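Local structure of HTH-type transcriptional regulator GadX (Escherichia coli, 3MKL) at residues Met8-Ile16 with Ile29-Leu40; Ile20-Ile29 with Tyr51-Arg62. The protein activates about fifteen acid-resistance genes, among them gadA, gadB and gadC, and can repress gadW, acting through the AraC/XylS-type DNA-binding domain contained in this chain. All coordinates share one frame; numbering follows the deposited sequence. Where two conformers were deposited one is given.

From the N terminus the chain first forms helix 8-17, then an irregular loop that leads into helix 26-32. Contact 1 closes this first loop by bringing 29-40 back onto 8-16. Contact 2 starts inside the same loop, at Ile20, and closes later, where 51-62 on helix 51-67 meets 20-29. The segments alternate along the chain, so the two contacts cross. They share Ile29, which faces helix 8-17 in one and Tyr51 in the other. Val15 CG1 also packs on Trp24 CH2 at 3.5 Å. Together the two contacts tie the first predicted helix-turn-helix to helix 8-17 and to the long helix 51-67.

Contact 1 of 2, residues Met8-Ile16 with Ile29-Leu40; sequences MRTRVCTVI and IASELLMSPSLL
Val12 and Val15 of the N-terminal helix pack on Ile29 and Leu33, within and just after the first helix of a predicted helix-turn-helix motif. This motif is the first of two in the AraC/XylS-type domain. Helix 8-17 covers one side of it, and no hydrogen bond links the two segments directly.

The tight part is apolar. Val12 and Ile29 cross at about a right angle, with Val12 CG2 3.9 Å from Ile29 CG2. The same Val12 methyl meets Leu40 CD1 at 3.8 Å, so it touches both helices of the motif. Val15 holds CG1 anti to its backbone N (chi1 173°), which puts CG2 beside that N and against Leu33 CD2 at 3.6 Å. The other Leu33 methyl, CD1, touches both Val12 CG2 and, more loosely, the selenium of Met8. Val12 also touches Leu54 and Ile16 touches Leu55, both on helix 51-67, so a third helix joins this core.

The solvent side is looser. Glu32 is exposed and slides past Val15 in the opposite direction. Its OE2 comes within 3.6 Å of Val15 CG1. A water donates to this OE2 and to Val15 O and so bridges the two segments. Arg11 stays at the margin, its NH2 4.2 Å from Leu33 O.

Between the motif's helices the chain turns through a Schellman motif at Leu34. Ser36 then caps helix 37-46: its OG accepts from Leu39 N. Met35, in the turn, faces Met8. Both are selenomethionines. The Met8 chain is bent at chi2 and chi3 (65° and 55°), while Met35 bends only at chi3. They meet tip to tip, with Met8 SE 3.6 Å from Met35 SE.

Contact 2 of 2, residues Ile20-Ile29 with Tyr51-Arg62; sequences IAHEWTLARI and YSQLLTECRMQR
The irregular chain 20-25 runs antiparallel to segment 51-62 of helix 51-67; by CA atoms Ile20 is nearest Arg59, Trp24 nearest Leu55 and Leu26 nearest Tyr51. Ile20 CD1 presses on Cys58 CB at 3.5 Å. Arg59 stretches past Ile20, extended from CG to NE. Its NH1 donates to Ile20 O (3.1 Å, 153°), which lies in the guanidinium plane, and NE adds a weak bond to the same oxygen. Leu55 CD1 covers one face of this group, 3.7 Å above its plane, and Tyr83 makes a cation-pi contact with it. A water links NH1 to Glu23 OE2, weakly on the glutamate side.

This loop leads into the first helix of the predicted helix-turn-helix, where Thr25 is the N-cap and its OG1 accepts from Arg28 N. The Tyr51 ring lies against that helix start: Leu26 N sits 3.6 Å above the centre of one face, and Ser52 CB lies over the other. Leu26 CB packs on Tyr51 CD2, and Ile29 CD1 reaches Tyr51 CB at 3.9 Å. Trp24 crosses Leu55 at about a right angle, with CD1 against Leu55 CD1 at 3.8 Å. Trp24 NE1 is hydrogen-bonded to Asn19 O.

Contact 1 of 2, residues Met8-Ile16 with Ile29-Leu40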
loop_
_atom_site.group_PDB
_atom_site.type_symbol
_atom_site.label_atom_id
_atom_site.label_comp_id
_atom_site.label_asym_id
_atom_site.label_seq_id
_atom_site.Cartn_x
_atom_site.Cartn_y
_atom_site.Cartn_z
HETATM N N MSE A 8 -4.881 -10.899 11.492
HETATM C CA MSE A 8 -3.479 -10.545 11.266
HETATM C C MSE A 8 -3.293 -9.528 10.142
HETATM O O MSE A 8 -2.504 -8.603 10.277
HETATM C CB MSE A 8 -2.612 -11.781 11.033
HETATM C CG MSE A 8 -1.119 -11.482 11.067
HETATM SE SE MSE A 8 -0.480 -10.892 12.821
HETATM C CE MSE A 8 -1.125 -12.416 13.869
ATOM N N ARG A 9 -4.035 -9.692 9.056
ATOM C CA ARG A 9 -4.000 -8.732 7.957
ATOM C C ARG A 9 -4.418 -7.307 8.386
ATOM O O ARG A 9 -3.800 -6.330 7.946
ATOM C CB ARG A 9 -4.794 -9.228 6.735
ATOM C CG ARG A 9 -6.316 -9.485 6.915
ATOM C CD ARG A 9 -6.897 -10.243 5.663
ATOM N NE ARG A 9 -6.566 -9.545 4.413
ATOM C CZ ARG A 9 -6.496 -10.077 3.184
ATOM N NH1 ARG A 9 -6.167 -9.284 2.168
ATOM N NH2 ARG A 9 -6.748 -11.370 2.947
ATOM N N THR A 10 -5.442 -7.210 9.241
ATOM C CA THR A 10 -5.881 -5.927 9.827
ATOM C C THR A 10 -4.784 -5.244 10.647
ATOM O O THR A 10 -4.563 -4.048 10.497
ATOM C CB THR A 10 -7.147 -6.099 10.697
ATOM O OG1 THR A 10 -8.204 -6.589 9.869
ATOM C CG2 THR A 10 -7.591 -4.776 11.325
ATOM N N ARG A 11 -4.098 -6.016 11.496
ATOM C CA ARG A 11 -3.018 -5.475 12.343
ATOM C C ARG A 11 -1.823 -4.964 11.548
ATOM O O ARG A 11 -1.224 -3.961 11.921
ATOM C CB ARG A 11 -2.557 -6.504 13.378
ATOM C CG ARG A 11 -3.566 -6.712 14.475
ATOM C CD ARG A 11 -3.262 -7.962 15.238
ATOM N NE ARG A 11 -2.096 -7.780 16.094
ATOM C CZ ARG A 11 -1.387 -8.780 16.611
ATOM N NH1 ARG A 11 -1.730 -10.036 16.357
ATOM N NH2 ARG A 11 -0.335 -8.520 17.382
ATOM N N VAL A 12 -1.492 -5.675 10.470
ATOM C CA VAL A 12 -0.455 -5.307 9.509
ATOM C C VAL A 12 -0.853 -4.038 8.726
ATOM O O VAL A 12 -0.072 -3.110 8.628
ATOM C CB VAL A 12 -0.153 -6.491 8.533
ATOM C CG1 VAL A 12 0.670 -6.031 7.332
ATOM C CG2 VAL A 12 0.560 -7.616 9.242
ATOM N N CYS A 13 -2.065 -3.982 8.182
ATOM C CA CYS A 13 -2.553 -2.744 7.550
ATOM C C CYS A 13 -2.518 -1.561 8.518
ATOM O O CYS A 13 -2.229 -0.443 8.109
ATOM C CB CYS A 13 -3.955 -2.931 6.965
ATOM S SG CYS A 13 -3.952 -4.049 5.534
ATOM N N THR A 14 -2.773 -1.804 9.807
ATOM C CA THR A 14 -2.671 -0.719 10.800
ATOM C C THR A 14 -1.222 -0.215 10.973
ATOM O O THR A 14 -0.987 0.981 11.123
ATOM C CB THR A 14 -3.278 -1.101 12.178
ATOM O OG1 THR A 14 -4.627 -1.566 11.998
ATOM C CG2 THR A 14 -3.280 0.141 13.132
ATOM N N VAL A 15 -0.264 -1.137 10.962
ATOM C CA VAL A 15 1.133 -0.761 11.019
ATOM C C VAL A 15 1.485 0.069 9.780
ATOM O O VAL A 15 1.998 1.172 9.892
ATOM C CB VAL A 15 2.018 -2.023 11.074
ATOM C CG1 VAL A 15 3.499 -1.657 10.966
ATOM C CG2 VAL A 15 1.692 -2.824 12.322
ATOM N N ILE A 16 1.177 -0.476 8.603
ATOM C CA ILE A 16 1.490 0.156 7.321
ATOM C C ILE A 16 0.859 1.550 7.173
ATOM O O ILE A 16 1.532 2.483 6.758
ATOM C CB ILE A 16 1.051 -0.725 6.130
ATOM C CG1 ILE A 16 1.767 -2.086 6.173
ATOM C CG2 ILE A 16 1.295 0.026 4.810
ATOM C CD1 ILE A 16 1.335 -3.067 5.070
ATOM N N ILE A 29 7.704 -4.851 9.716
ATOM C CA ILE A 29 6.327 -5.028 10.192
ATOM C C ILE A 29 6.337 -5.986 11.389
ATOM O O ILE A 29 5.779 -5.684 12.425
ATOM C CB ILE A 29 5.387 -5.559 9.086
ATOM C CG1 ILE A 29 5.179 -4.531 7.970
ATOM C CG2 ILE A 29 4.003 -5.897 9.667
ATOM C CD1 ILE A 29 4.679 -5.215 6.646
ATOM N N ALA A 30 7.007 -7.131 11.253
ATOM C CA ALA A 30 7.065 -8.142 12.314
ATOM C C ALA A 30 7.665 -7.599 13.598
ATOM O O ALA A 30 7.192 -7.924 14.687
ATOM C CB ALA A 30 7.853 -9.364 11.858
ATOM N N SER A 31 8.708 -6.780 13.493
ATOM C CA SER A 31 9.292 -6.211 14.702
ATOM C C SER A 31 8.324 -5.292 15.459
ATOM O O SER A 31 8.220 -5.370 16.688
ATOM C CB SER A 31 10.631 -5.525 14.409
ATOM O OG SER A 31 10.456 -4.571 13.395
ATOM N N GLU A 32 7.620 -4.436 14.724
ATOM C CA GLU A 32 6.498 -3.638 15.259
ATOM C C GLU A 32 5.416 -4.466 15.991
ATOM O O GLU A 32 4.781 -3.992 16.936
ATOM C CB GLU A 32 5.800 -2.902 14.095
ATOM C CG GLU A 32 6.537 -1.691 13.564
ATOM C CD GLU A 32 6.032 -0.404 14.207
ATOM O OE1 GLU A 32 6.643 0.062 15.206
ATOM O OE2 GLU A 32 4.995 0.127 13.734
ATOM N N LEU A 33 5.192 -5.689 15.520
ATOM C CA LEU A 33 4.124 -6.523 16.044
ATOM C C LEU A 33 4.645 -7.440 17.143
ATOM O O LEU A 33 3.888 -8.270 17.688
ATOM C CB LEU A 33 3.519 -7.353 14.915
ATOM C CG LEU A 33 2.697 -6.556 13.882
ATOM C CD1 LEU A 33 1.978 -7.512 12.961
ATOM C CD2 LEU A 33 1.666 -5.621 14.550
ATOM N N LEU A 34 5.935 -7.281 17.462
ATOM C CA LEU A 34 6.625 -8.158 18.408
ATOM C C LEU A 34 6.458 -9.658 18.011
ATOM O O LEU A 34 6.045 -10.504 18.832
ATOM C CB LEU A 34 6.157 -7.848 19.847
ATOM C CG LEU A 34 6.283 -6.378 20.336
ATOM C CD1 LEU A 34 5.645 -6.169 21.723
ATOM C CD2 LEU A 34 7.737 -5.864 20.367
HETATM N N MSE A 35 6.760 -9.977 16.749
HETATM C CA MSE A 35 6.635 -11.358 16.233
HETATM C C MSE A 35 7.850 -11.677 15.419
HETATM O O MSE A 35 8.463 -10.752 14.878
HETATM C CB MSE A 35 5.434 -11.501 15.288
HETATM C CG MSE A 35 4.075 -11.358 15.913
HETATM SE SE MSE A 35 2.778 -11.078 14.455
HETATM C CE MSE A 35 2.950 -12.826 13.656
ATOM N N SER A 36 8.185 -12.966 15.288
ATOM C CA SER A 36 9.213 -13.378 14.325
ATOM C C SER A 36 8.756 -13.174 12.867
ATOM O O SER A 36 7.573 -13.375 12.532
ATOM C CB SER A 36 9.682 -14.831 14.550
ATOM O OG SER A 36 8.659 -15.749 14.245
ATOM N N PRO A 37 9.687 -12.756 11.993
ATOM C CA PRO A 37 9.280 -12.713 10.588
ATOM C C PRO A 37 8.614 -14.031 10.109
ATOM O O PRO A 37 7.579 -13.973 9.427
ATOM C CB PRO A 37 10.595 -12.435 9.853
ATOM C CG PRO A 37 11.467 -11.708 10.901
ATOM C CD PRO A 37 11.104 -12.377 12.190
ATOM N N SER A 38 9.169 -15.189 10.483
ATOM C CA SER A 38 8.610 -16.483 10.086
ATOM C C SER A 38 7.173 -16.672 10.571
ATOM O O SER A 38 6.332 -17.149 9.822
ATOM C CB SER A 38 9.458 -17.637 10.614
ATOM O OG SER A 38 10.784 -17.508 10.142
ATOM N N LEU A 39 6.892 -16.323 11.824
ATOM C CA LEU A 39 5.509 -16.396 12.314
ATOM C C LEU A 39 4.589 -15.454 11.517
ATOM O O LEU A 39 3.513 -15.882 11.061
ATOM C CB LEU A 39 5.400 -16.159 13.845
ATOM C CG LEU A 39 4.013 -16.283 14.513
ATOM C CD1 LEU A 39 3.482 -17.739 14.485
ATOM C CD2 LEU A 39 4.056 -15.771 15.946
ATOM N N LEU A 40 5.019 -14.208 11.290
ATOM C CA LEU A 40 4.161 -13.265 10.533
ATOM C C LEU A 40 3.856 -13.767 9.134
ATOM O O LEU A 40 2.704 -13.756 8.710
ATOM C CB LEU A 40 4.695 -11.826 10.505
ATOM C CG LEU A 40 3.760 -10.859 9.732
ATOM C CD1 LEU A 40 2.440 -10.659 10.455
ATOM C CD2 LEU A 40 4.433 -9.508 9.391
HETATM O O HOH W 1 4.148 1.926 11.956
#

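Contact 2 of 2, residues Ile20-Ile29 with Tyr51-Arg62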
loop_
_atom_site.group_PDB
_atom_site.type_symbol
_atom_site.label_atom_id
_atom_site.label_comp_id
_atom_site.label_asym_id
_atom_site.label_seq_id
_atom_site.Cartn_x
_atom_site.Cartn_y
_atom_site.Cartn_z
ATOM N N ILE A 20 2.742 5.228 5.402
ATOM C CA ILE A 20 2.498 4.499 4.155
ATOM C C ILE A 20 3.736 4.460 3.253
ATOM O O ILE A 20 4.057 3.405 2.703
ATOM C CB ILE A 20 1.251 5.062 3.377
ATOM C CG1 ILE A 20 0.655 3.998 2.446
ATOM C CG2 ILE A 20 1.595 6.335 2.598
ATOM C CD1 ILE A 20 -0.334 3.075 3.120
ATOM N N ALA A 21 4.441 5.591 3.146
ATOM C CA ALA A 21 5.603 5.716 2.266
ATOM C C ALA A 21 6.821 4.931 2.739
ATOM O O ALA A 21 7.759 4.726 1.972
ATOM C CB ALA A 21 5.972 7.208 2.023
ATOM N N HIS A 22 6.795 4.464 3.988
ATOM C CA HIS A 22 7.930 3.719 4.553
ATOM C C HIS A 22 8.274 2.486 3.740
ATOM O O HIS A 22 7.405 1.778 3.224
ATOM C CB HIS A 22 7.680 3.302 6.012
ATOM C CG HIS A 22 8.921 2.882 6.754
ATOM N ND1 HIS A 22 9.940 3.761 7.074
ATOM C CD2 HIS A 22 9.293 1.681 7.263
ATOM C CE1 HIS A 22 10.888 3.112 7.733
ATOM N NE2 HIS A 22 10.521 1.848 7.856
ATOM N N GLU A 23 9.567 2.245 3.653
ATOM C CA GLU A 23 10.117 1.030 3.100
ATOM C C GLU A 23 9.740 -0.229 3.917
ATOM O O GLU A 23 10.571 -0.820 4.611
ATOM C CB GLU A 23 11.635 1.202 3.019
ATOM C CG GLU A 23 12.257 0.472 1.868
ATOM C CD GLU A 23 11.342 0.489 0.669
ATOM O OE1 GLU A 23 11.358 1.504 -0.070
ATOM O OE2 GLU A 23 10.597 -0.517 0.499
ATOM N N TRP A 24 8.486 -0.663 3.829
ATOM C CA TRP A 24 8.068 -1.781 4.680
ATOM C C TRP A 24 8.599 -3.109 4.150
ATOM O O TRP A 24 8.534 -3.381 2.954
ATOM C CB TRP A 24 6.556 -1.813 4.819
ATOM C CG TRP A 24 6.018 -0.718 5.688
ATOM C CD1 TRP A 24 5.227 0.335 5.297
ATOM C CD2 TRP A 24 6.208 -0.571 7.111
ATOM N NE1 TRP A 24 4.923 1.136 6.390
ATOM C CE2 TRP A 24 5.508 0.601 7.509
ATOM C CE3 TRP A 24 6.913 -1.309 8.081
ATOM C CZ2 TRP A 24 5.484 1.048 8.838
ATOM C CZ3 TRP A 24 6.887 -0.872 9.407
ATOM C CH2 TRP A 24 6.175 0.305 9.773
ATOM N N THR A 25 9.164 -3.913 5.038
ATOM C CA THR A 25 9.555 -5.268 4.698
ATOM C C THR A 25 8.866 -6.170 5.716
ATOM O O THR A 25 8.266 -5.674 6.678
ATOM C CB THR A 25 11.064 -5.483 4.828
ATOM O OG1 THR A 25 11.421 -5.436 6.214
ATOM C CG2 THR A 25 11.894 -4.402 4.033
ATOM N N LEU A 26 8.978 -7.485 5.518
ATOM C CA LEU A 26 8.340 -8.468 6.404
ATOM C C LEU A 26 8.875 -8.328 7.831
ATOM O O LEU A 26 8.097 -8.242 8.779
ATOM C CB LEU A 26 8.584 -9.888 5.896
ATOM C CG LEU A 26 8.133 -11.049 6.777
ATOM C CD1 LEU A 26 6.560 -11.173 6.778
ATOM C CD2 LEU A 26 8.852 -12.384 6.362
ATOM N N ALA A 27 10.200 -8.310 7.955
ATOM C CA ALA A 27 10.893 -8.134 9.223
ATOM C C ALA A 27 10.527 -6.843 9.971
ATOM O O ALA A 27 10.431 -6.848 11.192
ATOM C CB ALA A 27 12.401 -8.212 9.010
ATOM N N ARG A 28 10.328 -5.740 9.266
ATOM C CA ARG A 28 10.077 -4.462 9.964
ATOM C C ARG A 28 8.665 -4.370 10.503
ATOM O O ARG A 28 8.452 -3.874 11.610
ATOM C CB ARG A 28 10.393 -3.265 9.081
ATOM C CG ARG A 28 11.863 -3.159 8.752
ATOM C CD ARG A 28 12.078 -2.353 7.511
ATOM N NE ARG A 28 13.458 -1.890 7.453
ATOM C CZ ARG A 28 14.032 -1.339 6.386
ATOM N NH1 ARG A 28 13.355 -1.188 5.253
ATOM N NH2 ARG A 28 15.287 -0.925 6.454
ATOM N N ILE A 29 7.704 -4.851 9.716
ATOM C CA ILE A 29 6.327 -5.028 10.192
ATOM C C ILE A 29 6.337 -5.986 11.389
ATOM O O ILE A 29 5.779 -5.684 12.425
ATOM C CB ILE A 29 5.387 -5.559 9.086
ATOM C CG1 ILE A 29 5.179 -4.531 7.970
ATOM C CG2 ILE A 29 4.003 -5.897 9.667
ATOM C CD1 ILE A 29 4.679 -5.215 6.646
ATOM N N TYR A 51 2.650 -9.784 3.081
ATOM C CA TYR A 51 2.880 -8.421 3.514
ATOM C C TYR A 51 2.872 -7.515 2.281
ATOM O O TYR A 51 2.307 -6.417 2.320
ATOM C CB TYR A 51 4.168 -8.305 4.352
ATOM C CG TYR A 51 5.404 -8.015 3.543
ATOM C CD1 TYR A 51 5.724 -6.700 3.182
ATOM C CD2 TYR A 51 6.238 -9.044 3.112
ATOM C CE1 TYR A 51 6.862 -6.414 2.410
ATOM C CE2 TYR A 51 7.386 -8.771 2.345
ATOM C CZ TYR A 51 7.688 -7.449 2.007
ATOM O OH TYR A 51 8.799 -7.148 1.261
ATOM N N SER A 52 3.429 -8.002 1.169
ATOM C CA SER A 52 3.568 -7.168 -0.027
ATOM C C SER A 52 2.230 -6.890 -0.705
ATOM O O SER A 52 2.037 -5.820 -1.267
ATOM C CB SER A 52 4.593 -7.728 -1.013
ATOM O OG SER A 52 4.339 -9.090 -1.298
ATOM N N GLN A 53 1.297 -7.831 -0.627
ATOM C CA GLN A 53 -0.026 -7.610 -1.180
ATOM C C GLN A 53 -0.728 -6.569 -0.356
ATOM O O GLN A 53 -1.359 -5.664 -0.901
ATOM C CB GLN A 53 -0.834 -8.907 -1.268
ATOM C CG GLN A 53 -0.450 -9.701 -2.512
ATOM C CD GLN A 53 -1.103 -11.061 -2.612
ATOM O OE1 GLN A 53 -1.584 -11.612 -1.619
ATOM N NE2 GLN A 53 -1.105 -11.627 -3.829
ATOM N N LEU A 54 -0.595 -6.690 0.959
ATOM C CA LEU A 54 -1.228 -5.750 1.874
ATOM C C LEU A 54 -0.645 -4.353 1.701
ATOM O O LEU A 54 -1.379 -3.378 1.698
ATOM C CB LEU A 54 -1.108 -6.244 3.313
ATOM C CG LEU A 54 -1.928 -7.513 3.607
ATOM C CD1 LEU A 54 -1.717 -7.950 5.038
ATOM C CD2 LEU A 54 -3.442 -7.323 3.307
ATOM N N LEU A 55 0.674 -4.272 1.553
ATOM C CA LEU A 55 1.344 -3.005 1.274
ATOM C C LEU A 55 0.704 -2.301 0.078
ATOM O O LEU A 55 0.249 -1.143 0.178
ATOM C CB LEU A 55 2.852 -3.212 1.056
ATOM C CG LEU A 55 3.798 -1.999 1.065
ATOM C CD1 LEU A 55 3.535 -1.075 2.261
ATOM C CD2 LEU A 55 5.287 -2.446 1.060
ATOM N N THR A 56 0.644 -3.021 -1.043
ATOM C CA THR A 56 0.097 -2.488 -2.283
ATOM C C THR A 56 -1.323 -1.981 -2.072
ATOM O O THR A 56 -1.646 -0.875 -2.459
ATOM C CB THR A 56 0.165 -3.544 -3.426
ATOM O OG1 THR A 56 1.538 -3.708 -3.821
ATOM C CG2 THR A 56 -0.667 -3.140 -4.619
ATOM N N GLU A 57 -2.150 -2.789 -1.435
ATOM C CA GLU A 57 -3.542 -2.447 -1.223
ATOM C C GLU A 57 -3.708 -1.171 -0.393
ATOM O O GLU A 57 -4.497 -0.295 -0.740
ATOM C CB GLU A 57 -4.265 -3.641 -0.610
ATOM C CG GLU A 57 -4.565 -4.716 -1.669
ATOM C CD GLU A 57 -4.528 -6.152 -1.147
ATOM O OE1 GLU A 57 -4.751 -6.388 0.066
ATOM O OE2 GLU A 57 -4.304 -7.054 -1.978
ATOM N N CYS A 58 -2.928 -1.068 0.680
ATOM C CA CYS A 58 -2.850 0.137 1.490
ATOM C C CYS A 58 -2.429 1.335 0.633
ATOM O O CYS A 58 -2.962 2.425 0.757
ATOM C CB CYS A 58 -1.835 -0.077 2.611
ATOM S SG CYS A 58 -2.384 -1.178 3.923
ATOM N N ARG A 59 -1.466 1.124 -0.247
ATOM C CA ARG A 59 -0.987 2.225 -1.043
ATOM C C ARG A 59 -2.019 2.656 -2.096
ATOM O O ARG A 59 -2.169 3.855 -2.357
ATOM C CB ARG A 59 0.376 1.899 -1.671
ATOM C CG ARG A 59 1.472 1.896 -0.654
ATOM C CD ARG A 59 2.800 1.403 -1.188
ATOM N NE ARG A 59 3.818 1.802 -0.233
ATOM C CZ ARG A 59 5.056 1.341 -0.198
ATOM N NH1 ARG A 59 5.879 1.799 0.720
ATOM N NH2 ARG A 59 5.468 0.446 -1.080
HETATM N N MSE A 60 -2.739 1.705 -2.692
HETATM C CA MSE A 60 -3.805 2.083 -3.633
HETATM C C MSE A 60 -4.927 2.819 -2.930
HETATM O O MSE A 60 -5.541 3.720 -3.502
HETATM C CB MSE A 60 -4.355 0.885 -4.409
HETATM C CG MSE A 60 -3.354 0.209 -5.300
HETATM SE SE MSE A 60 -2.533 1.380 -6.613
HETATM C CE MSE A 60 -0.882 1.902 -5.770
ATOM N N GLN A 61 -5.187 2.443 -1.686
ATOM C CA GLN A 61 -6.256 3.073 -0.936
ATOM C C GLN A 61 -5.906 4.528 -0.626
ATOM O O GLN A 61 -6.785 5.406 -0.671
ATOM C CB GLN A 61 -6.571 2.263 0.325
ATOM C CG GLN A 61 -7.358 0.971 0.016
ATOM C CD GLN A 61 -7.675 0.129 1.252
ATOM O OE1 GLN A 61 -6.897 0.063 2.193
ATOM N NE2 GLN A 61 -8.822 -0.525 1.238
ATOM N N ARG A 62 -4.628 4.783 -0.339
ATOM C CA ARG A 62 -4.142 6.136 -0.058
ATOM C C ARG A 62 -4.099 6.973 -1.328
ATOM O O ARG A 62 -4.386 8.176 -1.297
ATOM C CB ARG A 62 -2.763 6.099 0.602
ATOM C CG ARG A 62 -2.258 7.451 1.103
ATOM C CD ARG A 62 -3.103 7.999 2.262
ATOM N NE ARG A 62 -3.367 6.981 3.284
ATOM C CZ ARG A 62 -2.760 6.913 4.471
ATOM N NH1 ARG A 62 -1.847 7.813 4.816
ATOM N NH2 ARG A 62 -3.075 5.942 5.318
HETATM O O HOH W 2 0.646 7.234 6.625
HETATM O O HOH W 3 8.522 1.067 -0.523
#